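PDB 3P1T: putative histidinol-phosphate aminotransferase from Burkholderia pseudomallei, which probably transfers an amino group from L-histidinol phosphate to 2-oxoglutarate with pyridoxal 5'-phosphate as cofactor, a step of histidine biosynthesis. Local coordinates for residues Met72-Asp78 against Leu205-Leu210. Residues are numbered along the deposited sequence; the frame is centred on the assembly and turned at random.
Sequences MLVRGID and LRLGAL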
loop_
_atom_site.group_PDB
_atom_site.type_symbol
_atom_site.label_atom_id
_atom_site.label_comp_id
_atom_site.label_asym_id
_atom_site.label_seq_id
_atom_site.Cartn_x
_atom_site.Cartn_y
_atom_site.Cartn_z
HETATM N N MSE A 72 -0.572 14.210 3.298
HETATM C CA MSE A 72 -0.883 13.024 2.502
HETATM C C MSE A 72 -0.396 11.763 3.244
HETATM O O MSE A 72 0.770 11.731 3.681
HETATM C CB MSE A 72 -0.209 13.171 1.142
HETATM C CG MSE A 72 -0.630 12.134 0.138
HETATM SE SE MSE A 72 0.125 12.429 -1.617
HETATM C CE MSE A 72 1.814 11.831 -1.324
ATOM N N LEU A 73 -1.300 10.769 3.445
ATOM C CA LEU A 73 -0.986 9.494 4.106
ATOM C C LEU A 73 -0.334 8.586 3.056
ATOM O O LEU A 73 -0.883 8.437 1.961
ATOM C CB LEU A 73 -2.251 8.868 4.744
ATOM C CG LEU A 73 -2.104 7.487 5.447
ATOM C CD1 LEU A 73 -1.106 7.522 6.611
ATOM C CD2 LEU A 73 -3.430 7.014 5.976
ATOM N N VAL A 74 0.865 8.058 3.346
ATOM C CA VAL A 74 1.619 7.288 2.355
ATOM C C VAL A 74 2.128 5.948 2.905
ATOM O O VAL A 74 2.280 5.774 4.119
ATOM C CB VAL A 74 2.828 8.113 1.816
ATOM C CG1 VAL A 74 2.371 9.282 0.965
ATOM C CG2 VAL A 74 3.751 8.586 2.937
ATOM N N ARG A 75 2.436 5.026 1.981
ATOM C CA ARG A 75 3.033 3.730 2.273
ATOM C C ARG A 75 4.564 3.902 2.445
ATOM O O ARG A 75 5.352 3.444 1.588
ATOM C CB ARG A 75 2.705 2.734 1.159
ATOM C CG ARG A 75 2.835 1.278 1.573
ATOM C CD ARG A 75 1.453 0.758 1.856
ATOM N NE ARG A 75 1.259 0.448 3.259
ATOM C CZ ARG A 75 0.092 0.136 3.797
ATOM N NH1 ARG A 75 -1.012 0.135 3.057
ATOM N NH2 ARG A 75 0.011 -0.144 5.083
ATOM N N GLY A 76 4.948 4.621 3.513
ATOM C CA GLY A 76 6.336 4.876 3.865
ATOM C C GLY A 76 7.071 5.843 2.970
ATOM O O GLY A 76 6.486 6.488 2.081
ATOM N N ILE A 77 8.386 5.926 3.202
ATOM C CA ILE A 77 9.277 6.837 2.497
ATOM C C ILE A 77 9.369 6.430 0.997
ATOM O O ILE A 77 9.537 7.331 0.170
ATOM C CB ILE A 77 10.673 6.928 3.207
ATOM C CG1 ILE A 77 11.583 8.056 2.642
ATOM C CG2 ILE A 77 11.389 5.598 3.289
ATOM C CD1 ILE A 77 10.994 9.470 2.569
ATOM N N ASP A 78 9.168 5.131 0.635
ATOM C CA ASP A 78 9.210 4.712 -0.788
ATOM C C ASP A 78 8.095 5.388 -1.583
ATOM O O ASP A 78 8.403 5.983 -2.615
ATOM C CB ASP A 78 9.131 3.180 -0.976
ATOM C CG ASP A 78 10.365 2.371 -0.605
ATOM O OD1 ASP A 78 11.226 2.894 0.150
ATOM O OD2 ASP A 78 10.432 1.184 -0.993
ATOM N N LEU A 205 3.587 -1.939 9.511
ATOM C CA LEU A 205 2.502 -1.413 8.658
ATOM C C LEU A 205 3.059 -0.518 7.570
ATOM O O LEU A 205 2.390 -0.303 6.551
ATOM C CB LEU A 205 1.443 -0.653 9.462
ATOM C CG LEU A 205 0.866 -1.371 10.682
ATOM C CD1 LEU A 205 -0.284 -0.603 11.236
ATOM C CD2 LEU A 205 0.446 -2.803 10.356
ATOM N N ARG A 206 4.302 -0.014 7.781
ATOM C CA ARG A 206 5.026 0.860 6.864
ATOM C C ARG A 206 4.090 2.030 6.389
ATOM O O ARG A 206 3.616 2.052 5.240
ATOM C CB ARG A 206 5.587 0.028 5.679
ATOM C CG ARG A 206 6.586 0.726 4.764
ATOM C CD ARG A 206 7.869 1.112 5.467
ATOM N NE ARG A 206 8.886 1.495 4.498
ATOM C CZ ARG A 206 10.101 1.932 4.802
ATOM N NH1 ARG A 206 10.458 2.100 6.072
ATOM N NH2 ARG A 206 10.966 2.218 3.840
ATOM N N LEU A 207 3.790 2.954 7.326
ATOM C CA LEU A 207 2.981 4.147 7.104
ATOM C C LEU A 207 3.787 5.404 7.427
ATOM O O LEU A 207 4.700 5.380 8.270
ATOM C CB LEU A 207 1.680 4.135 7.933
ATOM C CG LEU A 207 0.689 3.018 7.678
ATOM C CD1 LEU A 207 -0.441 3.070 8.666
ATOM C CD2 LEU A 207 0.154 3.062 6.263
ATOM N N GLY A 208 3.414 6.492 6.770
ATOM C CA GLY A 208 4.046 7.790 6.947
ATOM C C GLY A 208 3.129 8.913 6.513
ATOM O O GLY A 208 2.114 8.679 5.842
ATOM N N ALA A 209 3.478 10.136 6.914
ATOM C CA ALA A 209 2.738 11.347 6.586
ATOM C C ALA A 209 3.653 12.353 5.893
ATOM O O ALA A 209 4.728 12.669 6.413
ATOM C CB ALA A 209 2.134 11.954 7.853
ATOM N N LEU A 210 3.236 12.837 4.711
ATOM C CA LEU A 210 3.978 13.836 3.931
ATOM C C LEU A 210 3.280 15.176 4.047
ATOM O O LEU A 210 2.070 15.258 3.820
ATOM C CB LEU A 210 4.125 13.418 2.449
ATOM C CG LEU A 210 4.757 14.437 1.496
ATOM C CD1 LEU A 210 6.229 14.732 1.855
ATOM C CD2 LEU A 210 4.619 13.983 0.055
HETATM O O HOH W 1 7.776 1.705 1.644
#
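Met72 and Leu210 form a hydrogen-bonded antiparallel pair: Met72 N donates a hydrogen bond to Leu210 O at 2.9 Å, and Leu210 N donates one back to Met72 O, nearly straight at 176°. Two residues on, Val74 and Gly208 repeat the exchange, with Val74 N to Gly208 O at 2.9 Å, and Leu73 faces Ala209 in the non-hydrogen-bonded pair between them.

Past the strands, side chains take over the polar pairing. Arg75 bends at chi2 and chi3 (101° and -113°), which brings its guanidinium back toward residues 205-207. Arg75 NH2 donates to Leu205 O at 2.8 Å, in the guanidinium plane, and also forms a salt bridge with Asp233; Arg75 NE adds a weak hydrogen bond to Arg206 O. Arg206 reaches Asp78 by a long salt bridge, Asp78 OD1 to Arg206 NH2 at 3.8 Å, while a water joins Arg206 NE to Arg75 O. The other carboxylate oxygen of Asp78 is bound by Phe226 N of the second subunit.

The apolar contact is that of Met72, a selenomethionine, which lies alongside Leu210, CE to CD2 at 3.8 Å. Separately, the Leu207 CD2 methyl lies over one face of the Arg75 guanidinium, 3.4 Å from Arg75 NH2.

Strand 71-74 forms an edge, within this chain, of the seven-stranded mixed sheet of the PLP-dependent aminotransferase fold. Strand 208-211 links it to strand 190-195, with helices 231-241 and 214-221 packing against Leu73 and Met72, respectively.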